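Lipoate-protein ligase, putative (Streptococcus pneumoniae, PDB 1VQZ) is a putative lipoate-protein ligase that pairs a catalytic domain of the lipoyl ligase A/B family with a bacterial ligase C-terminal domain. Local coordinates at residues A[79-84]-A[248-253]; A[46-51]-A[89-94]. All coordinates share one frame; numbering follows the deposited sequence.

Overall arrangement
Both contacts involve the small three-stranded sheet of the lipoyl ligase A/B catalytic domain, and their centres lie about 18 Å apart without touching. Contact 2 (46-51 with 89-94) is the more buried: where strand 42-47 of the large mixed sheet leads out towards strand 52-55, it meets the turn that joins strand 87-89 to strand 93-101. It is held by apolar side chains and a bridging water, with no direct hydrogen bond across it. Contact 1 (79-84 with 248-253) is partly buried. It joins the end of strand 76-79 to a short helix far along the chain through four direct hydrogen bonds and an aliphatic-aromatic overlap.

Contact 1 (A[79-84]-A[248-253]); sequences RRISGG and WDWNYG. With EDO (1,2-ethanediol), chain G; EDO (1,2-ethanediol), chain I; EDO (1,2-ethanediol), chain Q.
R79 lays its CD over one face of the W250 indole, 3.8 Å from the centroid of the six-membered ring and offset toward the rim, a CH-pi contact. It does so where strand 76-79, an outer strand of the three-stranded sheet in the ligase A/B catalytic domain, gives way to a glycine-containing loop and meets the short helix 248-251. Arginine suits this place because its methylene chain serves the ring while its far end serves carbonyls. The chain runs extended as far as CD, then bends at chi3 (-65°), which turns the guanidinium steeply to the indole, their planes 79° apart, and directs its edge at the end of the helix. There R79 NE gives a hydrogen bond to W250 O at 2.8 Å, nearly along the C=O axis, and R79 NH2 gives one to Y252 O at 3.0 Å, on a lone pair in the carbonyl plane. The positive group thus meets carbonyls at the C-terminal end of the helix, though the helix is only one turn long and any dipole effect is probably small. R79 NH1 turns to Q59 O, so all three guanidinium nitrogens are engaged.

The backbone of R79 is gripped as well. N251 OD1 accepts from R79 N at 3.0 Å in a nearly straight bond (168°), while N251 ND2 is tied back to F245 O; an asparagine amide can both give and accept, which fits it to this double task. I81 adds a light apolar touch, its CG2 4.2 Å from W250 CZ2. Tryptophan brings a broad face for the arginine and also a donor at its edge: W250 NE1 bonds to R79 O at 2.9 Å, with the oxygen close to the indole plane.

Contact 2 (A[46-51]-A[89-94]); sequences LWINKP and HDLNNL. With EDO (1,2-ethanediol), chain L.
I48 holds CG1 anti to its carbonyl carbon (chi1 -58°) and L94 holds CG anti to its backbone N (chi1 -178°), which brings I48 CG1 to 3.7 Å from L94 CD1, the two side chains crossing at a slant. The other branch, I48 CG2, reaches over the beta turn 90-93 and lies 4.0 Å from L91 CD2. A branched isoleucine can thus fill two directions beside the start of strand 93-101, the neighbour of strand 42-47 in the large mixed sheet of the catalytic domain.

The turn itself is type I, reinforced by an Asx turn in which D90 OD1 accepts from N92 N at 2.8 Å; aspartate suits this corner because its short carboxylate can reach the backbone N-H two residues ahead. Beyond it, N49 and H89 lie side by side, amide and imidazole planes 25° apart, with N49 ND2 3.1 Å from H89 CD2. N49 OD1 is held by N26 of helix 23-36. P51 CA makes a C-H...O contact of 3.1 Å with H89 O.

A water accepts from N49 N at 2.8 Å and lies within hydrogen-bonding distance of D90 O and N93 O. With no direct hydrogen bond between the segments, this water is their polar link, while each backbone also bonds to neighbouring strands and loops; apolar side chains, the N49-H89 pair and the P51 C-H...O contact supply the rest.

Contact 1 (A[79-84]-A[248-253])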
ATOM      1  N   ARG A  79      -7.664   3.865  -4.581  1.00 28.60           N
ATOM      2  CA  ARG A  79      -7.342   3.221  -3.313  1.00 27.38           C
ATOM      3  C   ARG A  79      -6.710   1.878  -3.602  1.00 28.00           C
ATOM      4  O   ARG A  79      -7.257   1.080  -4.341  1.00 27.13           O
ATOM      5  CB  ARG A  79      -8.610   3.057  -2.495  1.00 26.35           C
ATOM      6  CG  ARG A  79      -8.439   2.469  -1.125  1.00 28.07           C
ATOM      7  CD  ARG A  79      -9.760   2.115  -0.549  1.00 26.90           C
ATOM      8  NE  ARG A  79     -10.684   3.232  -0.264  1.00 29.09           N
ATOM      9  CZ  ARG A  79     -10.578   4.100   0.745  1.00 29.37           C
ATOM     10  NH1 ARG A  79      -9.528   4.093   1.556  1.00 25.74           N
ATOM     11  NH2 ARG A  79     -11.535   5.006   0.931  1.00 29.44           N
ATOM     12  N   ARG A  80      -5.549   1.632  -3.010  1.00 30.82           N
ATOM     13  CA  ARG A  80      -4.897   0.333  -3.109  1.00 31.16           C
ATOM     14  C   ARG A  80      -5.303  -0.639  -2.006  1.00 30.55           C
ATOM     15  O   ARG A  80      -6.117  -0.326  -1.064  1.00 27.14           O
ATOM     16  CB  ARG A  80      -3.352   0.514  -3.150  1.00 31.00           C
ATOM     17  CG  ARG A  80      -2.742   1.083  -1.879  1.00 32.80           C
ATOM     18  CD  ARG A  80      -1.185   1.048  -1.871  1.00 29.81           C
ATOM     19  NE  ARG A  80      -0.814   1.529  -0.541  1.00 25.59           N
ATOM     20  CZ  ARG A  80      -0.707   2.813  -0.172  1.00 29.67           C
ATOM     21  NH1 ARG A  80      -0.842   3.778  -1.064  1.00 28.72           N
ATOM     22  NH2 ARG A  80      -0.477   3.115   1.115  1.00 29.90           N
ATOM     23  N   ILE A  81      -4.817  -1.874  -2.148  1.00 28.91           N
ATOM     24  CA  ILE A  81      -5.240  -2.931  -1.201  1.00 30.47           C
ATOM     25  C   ILE A  81      -4.269  -3.191  -0.067  1.00 28.19           C
ATOM     26  O   ILE A  81      -4.478  -4.119   0.682  1.00 32.67           O
ATOM     27  CB  ILE A  81      -5.653  -4.247  -1.920  1.00 33.52           C
ATOM     28  CG1 ILE A  81      -4.443  -4.964  -2.530  1.00 30.06           C
ATOM     29  CG2 ILE A  81      -6.715  -3.935  -2.983  1.00 34.05           C
ATOM     30  CD1 ILE A  81      -4.770  -6.287  -3.190  1.00 31.21           C
ATOM     31  N   SER A  82      -3.214  -2.394   0.070  1.00 28.09           N
ATOM     32  CA  SER A  82      -2.399  -2.391   1.285  1.00 28.06           C
ATOM     33  C   SER A  82      -2.622  -1.093   2.104  1.00 28.07           C
ATOM     34  O   SER A  82      -3.101  -0.075   1.595  1.00 28.08           O
ATOM     35  CB  SER A  82      -0.913  -2.490   0.943  1.00 31.56           C
ATOM     36  OG  SER A  82      -0.526  -1.496  -0.001  1.00 26.00           O
ATOM     37  N   GLY A  83      -2.197  -1.144   3.354  1.00 24.42           N
ATOM     38  CA  GLY A  83      -2.342  -0.058   4.285  1.00 25.40           C
ATOM     39  C   GLY A  83      -1.396   1.076   4.102  1.00 26.85           C
ATOM     40  O   GLY A  83      -0.661   1.126   3.142  1.00 29.90           O
ATOM     41  N   GLY A  84      -1.441   2.007   5.030  1.00 28.43           N
ATOM     42  CA  GLY A  84      -0.580   3.211   4.987  1.00 28.83           C
ATOM     43  C   GLY A  84      -1.218   4.450   4.396  1.00 29.04           C
ATOM     44  O   GLY A  84      -2.473   4.563   4.299  1.00 27.20           O
ATOM     45  N   TRP A 248     -16.188   5.236  -7.527  1.00 29.29           N
ATOM     46  CA  TRP A 248     -16.271   6.075  -6.337  1.00 30.22           C
ATOM     47  C   TRP A 248     -16.499   5.254  -5.021  1.00 30.15           C
ATOM     48  O   TRP A 248     -15.929   5.588  -3.972  1.00 27.05           O
ATOM     49  CB  TRP A 248     -17.353   7.142  -6.528  1.00 30.86           C
ATOM     50  CG  TRP A 248     -17.323   8.200  -5.465  1.00 37.32           C
ATOM     51  CD1 TRP A 248     -16.611   9.401  -5.461  1.00 30.28           C
ATOM     52  CD2 TRP A 248     -18.017   8.147  -4.236  1.00 31.90           C
ATOM     53  NE1 TRP A 248     -16.841  10.084  -4.290  1.00 38.62           N
ATOM     54  CE2 TRP A 248     -17.691   9.333  -3.512  1.00 33.03           C
ATOM     55  CE3 TRP A 248     -18.885   7.218  -3.664  1.00 33.65           C
ATOM     56  CZ2 TRP A 248     -18.207   9.595  -2.266  1.00 40.56           C
ATOM     57  CZ3 TRP A 248     -19.391   7.489  -2.409  1.00 40.07           C
ATOM     58  CH2 TRP A 248     -19.053   8.657  -1.721  1.00 36.38           C
ATOM     59  N   ASP A 249     -17.333   4.209  -5.067  1.00 29.37           N
ATOM     60  CA  ASP A 249     -17.706   3.498  -3.857  1.00 30.09           C
ATOM     61  C   ASP A 249     -16.467   2.855  -3.200  1.00 31.39           C
ATOM     62  O   ASP A 249     -16.377   2.748  -1.962  1.00 29.29           O
ATOM     63  CB  ASP A 249     -18.702   2.362  -4.144  1.00 29.45           C
ATOM     64  CG  ASP A 249     -20.108   2.842  -4.519  1.00 37.33           C
ATOM     65  OD1 ASP A 249     -20.502   3.977  -4.211  1.00 37.12           O
ATOM     66  OD2 ASP A 249     -20.841   2.027  -5.109  1.00 49.35           O
ATOM     67  N   TRP A 250     -15.549   2.400  -4.044  1.00 31.30           N
ATOM     68  CA  TRP A 250     -14.316   1.830  -3.569  1.00 30.21           C
ATOM     69  C   TRP A 250     -13.283   2.912  -3.219  1.00 30.04           C
ATOM     70  O   TRP A 250     -12.657   2.859  -2.166  1.00 28.66           O
ATOM     71  CB  TRP A 250     -13.729   0.841  -4.591  1.00 28.11           C
ATOM     72  CG  TRP A 250     -12.330   0.454  -4.246  1.00 29.41           C
ATOM     73  CD1 TRP A 250     -11.172   0.858  -4.905  1.00 33.06           C
ATOM     74  CD2 TRP A 250     -11.903  -0.351  -3.148  1.00 29.11           C
ATOM     75  NE1 TRP A 250     -10.062   0.352  -4.252  1.00 31.40           N
ATOM     76  CE2 TRP A 250     -10.473  -0.389  -3.180  1.00 31.14           C
ATOM     77  CE3 TRP A 250     -12.572  -1.032  -2.113  1.00 34.30           C
ATOM     78  CZ2 TRP A 250      -9.731  -1.076  -2.252  1.00 28.75           C
ATOM     79  CZ3 TRP A 250     -11.797  -1.729  -1.158  1.00 35.27           C
ATOM     80  CH2 TRP A 250     -10.387  -1.757  -1.263  1.00 34.97           C
ATOM     81  N   ASN A 251     -13.054   3.856  -4.121  1.00 30.93           N
ATOM     82  CA  ASN A 251     -11.906   4.793  -3.953  1.00 31.90           C
ATOM     83  C   ASN A 251     -12.153   5.806  -2.830  1.00 31.30           C
ATOM     84  O   ASN A 251     -11.220   6.173  -2.093  1.00 32.69           O
ATOM     85  CB  ASN A 251     -11.606   5.518  -5.278  1.00 31.06           C
ATOM     86  CG  ASN A 251     -11.085   4.606  -6.341  1.00 31.87           C
ATOM     87  OD1 ASN A 251     -10.293   3.736  -6.057  1.00 28.92           O
ATOM     88  ND2 ASN A 251     -11.476   4.834  -7.586  1.00 29.08           N
ATOM     89  N   TYR A 252     -13.408   6.246  -2.739  1.00 30.88           N
ATOM     90  CA  TYR A 252     -13.881   7.156  -1.689  1.00 28.35           C
ATOM     91  C   TYR A 252     -14.781   6.354  -0.764  1.00 32.25           C
ATOM     92  O   TYR A 252     -14.300   5.727   0.177  1.00 33.94           O
ATOM     93  CB  TYR A 252     -14.614   8.335  -2.334  1.00 29.17           C
ATOM     94  CG  TYR A 252     -13.672   9.273  -3.064  1.00 32.00           C
ATOM     95  CD1 TYR A 252     -13.244   9.000  -4.360  1.00 30.99           C
ATOM     96  CD2 TYR A 252     -13.205  10.430  -2.457  1.00 26.59           C
ATOM     97  CE1 TYR A 252     -12.365   9.889  -5.051  1.00 32.86           C
ATOM     98  CE2 TYR A 252     -12.342  11.320  -3.118  1.00 32.79           C
ATOM     99  CZ  TYR A 252     -11.906  11.029  -4.402  1.00 30.06           C
ATOM    100  OH  TYR A 252     -11.050  11.902  -5.037  1.00 34.97           O
ATOM    101  N   GLY A 253     -16.085   6.340  -1.038  1.00 34.40           N
ATOM    102  CA  GLY A 253     -16.998   5.388  -0.381  1.00 35.43           C
ATOM    103  C   GLY A 253     -17.979   6.029   0.571  1.00 36.89           C
ATOM    104  O   GLY A 253     -17.781   7.155   1.005  1.00 40.74           O
TER
HETATM  105  C1  EDO G 405     -19.845   3.302  -8.181  1.00 42.54           C
HETATM  106  O1  EDO G 405     -19.282   4.061  -7.110  1.00 31.40           O
HETATM  107  C2  EDO G 405     -19.315   3.882  -9.455  1.00 38.05           C
HETATM  108  O2  EDO G 405     -18.465   4.947  -9.024  1.00 30.94           O
HETATM  109  C1  EDO I 407     -14.282   2.455   1.140  1.00 43.55           C
HETATM  110  O1  EDO I 407     -14.992   2.227   2.393  1.00 42.69           O
HETATM  111  C2  EDO I 407     -13.991   1.128   0.438  0.50 37.31           C
HETATM  112  O2  EDO I 407     -15.204   0.429   0.053  0.50 38.25           O
HETATM  113  C1  EDO Q 415     -14.151  15.315  -4.115  0.50 33.38           C
HETATM  114  O1  EDO Q 415     -15.256  14.481  -3.792  0.50 31.25           O
HETATM  115  C2  EDO Q 415     -12.794  14.986  -3.496  1.00 42.35           C
HETATM  116  O2  EDO Q 415     -11.780  14.803  -4.525  1.00 46.80           O

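Contact 2 (A[46-51]-A[89-94])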
ATOM      1  N   LEU A  46       6.722  -5.732 -12.911  1.00 33.12           N
ATOM      2  CA  LEU A  46       7.078  -4.307 -12.872  1.00 28.95           C
ATOM      3  C   LEU A  46       6.119  -3.514 -13.770  1.00 27.63           C
ATOM      4  O   LEU A  46       5.791  -3.956 -14.841  1.00 29.17           O
ATOM      5  CB  LEU A  46       8.502  -4.110 -13.358  1.00 25.72           C
ATOM      6  CG  LEU A  46       9.591  -4.880 -12.602  1.00 31.43           C
ATOM      7  CD1 LEU A  46      10.943  -4.927 -13.352  1.00 31.11           C
ATOM      8  CD2 LEU A  46       9.728  -4.301 -11.241  1.00 31.71           C
ATOM      9  N   TRP A  47       5.665  -2.354 -13.311  1.00 27.31           N
ATOM     10  CA  TRP A  47       4.675  -1.578 -14.034  1.00 30.71           C
ATOM     11  C   TRP A  47       4.606  -0.114 -13.606  1.00 30.47           C
ATOM     12  O   TRP A  47       5.146   0.267 -12.589  1.00 34.04           O
ATOM     13  CB  TRP A  47       3.306  -2.260 -13.930  1.00 30.40           C
ATOM     14  CG  TRP A  47       2.919  -2.646 -12.533  1.00 31.85           C
ATOM     15  CD1 TRP A  47       3.397  -3.697 -11.784  1.00 34.63           C
ATOM     16  CD2 TRP A  47       2.015  -1.947 -11.711  1.00 30.04           C
ATOM     17  NE1 TRP A  47       2.794  -3.715 -10.555  1.00 33.51           N
ATOM     18  CE2 TRP A  47       1.950  -2.635 -10.473  1.00 36.71           C
ATOM     19  CE3 TRP A  47       1.215  -0.821 -11.904  1.00 30.93           C
ATOM     20  CZ2 TRP A  47       1.106  -2.218  -9.422  1.00 32.51           C
ATOM     21  CZ3 TRP A  47       0.375  -0.393 -10.833  1.00 27.45           C
ATOM     22  CH2 TRP A  47       0.314  -1.122  -9.635  1.00 32.06           C
ATOM     23  N   ILE A  48       3.925   0.696 -14.436  1.00 32.02           N
ATOM     24  CA  ILE A  48       3.981   2.142 -14.376  1.00 31.22           C
ATOM     25  C   ILE A  48       2.585   2.727 -14.577  1.00 29.13           C
ATOM     26  O   ILE A  48       1.864   2.401 -15.527  1.00 28.37           O
ATOM     27  CB  ILE A  48       5.007   2.735 -15.420  1.00 32.14           C
ATOM     28  CG1 ILE A  48       6.424   2.163 -15.176  1.00 31.58           C
ATOM     29  CG2 ILE A  48       5.002   4.254 -15.367  1.00 30.43           C
ATOM     30  CD1 ILE A  48       7.518   2.615 -16.184  1.00 32.90           C
ATOM     31  N   ASN A  49       2.214   3.575 -13.625  1.00 31.42           N
ATOM     32  CA  ASN A  49       0.957   4.344 -13.651  1.00 30.17           C
ATOM     33  C   ASN A  49       1.200   5.744 -14.115  1.00 28.50           C
ATOM     34  O   ASN A  49       2.243   6.333 -13.795  1.00 25.97           O
ATOM     35  CB  ASN A  49       0.403   4.453 -12.243  1.00 31.31           C
ATOM     36  CG  ASN A  49      -0.058   3.118 -11.689  1.00 36.18           C
ATOM     37  OD1 ASN A  49      -0.593   2.280 -12.441  1.00 32.20           O
ATOM     38  ND2 ASN A  49       0.066   2.949 -10.332  1.00 33.31           N
ATOM     39  N   LYS A  50       0.234   6.264 -14.878  1.00 29.87           N
ATOM     40  CA  LYS A  50       0.096   7.678 -15.156  1.00 30.30           C
ATOM     41  C   LYS A  50      -0.082   8.503 -13.850  1.00 28.44           C
ATOM     42  O   LYS A  50      -0.382   7.947 -12.826  1.00 32.72           O
ATOM     43  CB  LYS A  50      -1.119   7.885 -16.073  1.00 30.25           C
ATOM     44  CG  LYS A  50      -2.465   7.747 -15.355  1.00 28.57           C
ATOM     45  CD  LYS A  50      -3.633   7.372 -16.317  1.00 35.52           C
ATOM     46  CE  LYS A  50      -4.082   8.531 -17.241  1.00 38.97           C
ATOM     47  NZ  LYS A  50      -4.693   9.660 -16.505  1.00 33.41           N
ATOM     48  N   PRO A  51       0.103   9.843 -13.899  1.00 29.48           N
ATOM     49  CA  PRO A  51      -0.034  10.653 -12.653  1.00 31.39           C
ATOM     50  C   PRO A  51      -1.272  10.320 -11.793  1.00 29.03           C
ATOM     51  O   PRO A  51      -2.459  10.433 -12.226  1.00 29.50           O
ATOM     52  CB  PRO A  51      -0.061  12.116 -13.153  1.00 31.59           C
ATOM     53  CG  PRO A  51       0.826  12.049 -14.425  1.00 37.05           C
ATOM     54  CD  PRO A  51       0.454  10.674 -15.063  1.00 29.68           C
ATOM     55  N   HIS A  89       2.248   8.763  -7.779  1.00 26.77           N
ATOM     56  CA  HIS A  89       2.792   8.070  -8.925  1.00 29.91           C
ATOM     57  C   HIS A  89       2.791   8.956 -10.145  1.00 28.15           C
ATOM     58  O   HIS A  89       1.837   9.711 -10.384  1.00 27.31           O
ATOM     59  CB  HIS A  89       1.909   6.850  -9.246  1.00 31.09           C
ATOM     60  CG  HIS A  89       1.998   5.741  -8.254  1.00 29.95           C
ATOM     61  ND1 HIS A  89       1.986   5.948  -6.892  1.00 40.86           N
ATOM     62  CD2 HIS A  89       1.973   4.391  -8.428  1.00 30.80           C
ATOM     63  CE1 HIS A  89       2.024   4.778  -6.271  1.00 29.07           C
ATOM     64  NE2 HIS A  89       1.983   3.818  -7.182  1.00 34.66           N
ATOM     65  N   ASP A  90       3.823   8.787 -10.958  1.00 29.19           N
ATOM     66  CA  ASP A  90       3.860   9.306 -12.290  1.00 28.05           C
ATOM     67  C   ASP A  90       4.578   8.332 -13.220  1.00 30.96           C
ATOM     68  O   ASP A  90       4.965   7.222 -12.806  1.00 30.28           O
ATOM     69  CB  ASP A  90       4.391  10.771 -12.302  1.00 29.39           C
ATOM     70  CG  ASP A  90       5.908  10.909 -12.091  1.00 29.59           C
ATOM     71  OD1 ASP A  90       6.666   9.928 -12.123  1.00 31.88           O
ATOM     72  OD2 ASP A  90       6.358  12.068 -11.878  1.00 28.52           O
ATOM     73  N   LEU A  91       4.776   8.740 -14.481  1.00 30.44           N
ATOM     74  CA  LEU A  91       5.368   7.870 -15.463  1.00 31.36           C
ATOM     75  C   LEU A  91       6.842   7.503 -15.178  1.00 30.65           C
ATOM     76  O   LEU A  91       7.386   6.667 -15.872  1.00 28.88           O
ATOM     77  CB  LEU A  91       5.254   8.474 -16.868  1.00 30.81           C
ATOM     78  CG  LEU A  91       3.835   8.517 -17.411  1.00 26.90           C
ATOM     79  CD1 LEU A  91       3.886   9.061 -18.845  1.00 37.63           C
ATOM     80  CD2 LEU A  91       3.110   7.118 -17.389  1.00 30.86           C
ATOM     81  N   ASN A  92       7.455   8.149 -14.186  1.00 30.43           N
ATOM     82  CA  ASN A  92       8.813   7.855 -13.756  1.00 30.11           C
ATOM     83  C   ASN A  92       8.899   7.198 -12.364  1.00 29.30           C
ATOM     84  O   ASN A  92       9.987   7.132 -11.711  1.00 27.38           O
ATOM     85  CB  ASN A  92       9.648   9.122 -13.837  1.00 31.82           C
ATOM     86  CG  ASN A  92       9.960   9.498 -15.244  1.00 35.15           C
ATOM     87  OD1 ASN A  92      10.597   8.734 -15.939  1.00 33.25           O
ATOM     88  ND2 ASN A  92       9.496  10.667 -15.686  1.00 33.63           N
ATOM     89  N   ASN A  93       7.756   6.664 -11.946  1.00 31.27           N
ATOM     90  CA  ASN A  93       7.642   5.847 -10.723  1.00 31.69           C
ATOM     91  C   ASN A  93       7.446   4.423 -11.156  1.00 32.33           C
ATOM     92  O   ASN A  93       6.458   4.132 -11.817  1.00 36.15           O
ATOM     93  CB  ASN A  93       6.448   6.319  -9.898  1.00 33.42           C
ATOM     94  CG  ASN A  93       6.240   5.489  -8.646  1.00 29.13           C
ATOM     95  OD1 ASN A  93       6.973   5.635  -7.692  1.00 37.71           O
ATOM     96  ND2 ASN A  93       5.209   4.668  -8.631  1.00 39.10           N
ATOM     97  N   LEU A  94       8.366   3.540 -10.796  1.00 29.76           N
ATOM     98  CA  LEU A  94       8.323   2.155 -11.236  1.00 29.55           C
ATOM     99  C   LEU A  94       7.828   1.313 -10.087  1.00 29.16           C
ATOM    100  O   LEU A  94       8.483   1.221  -9.049  1.00 30.58           O
ATOM    101  CB  LEU A  94       9.715   1.666 -11.667  1.00 27.09           C
ATOM    102  CG  LEU A  94       9.801   0.227 -12.190  1.00 28.75           C
ATOM    103  CD1 LEU A  94       8.892   0.020 -13.339  1.00 25.81           C
ATOM    104  CD2 LEU A  94      11.259  -0.119 -12.557  1.00 31.26           C
TER
HETATM  105  C1  EDO L 410      -0.415   0.686  -5.807  1.00 33.27           C
HETATM  106  O1  EDO L 410       0.814   1.273  -5.448  1.00 22.97           O
HETATM  107  C2  EDO L 410      -0.236  -0.788  -5.537  1.00 33.45           C
HETATM  108  O2  EDO L 410      -1.260  -1.530  -6.162  1.00 27.87           O
HETATM  109  O   HOH W   1       3.862   4.900 -11.731  1.00 19.83           O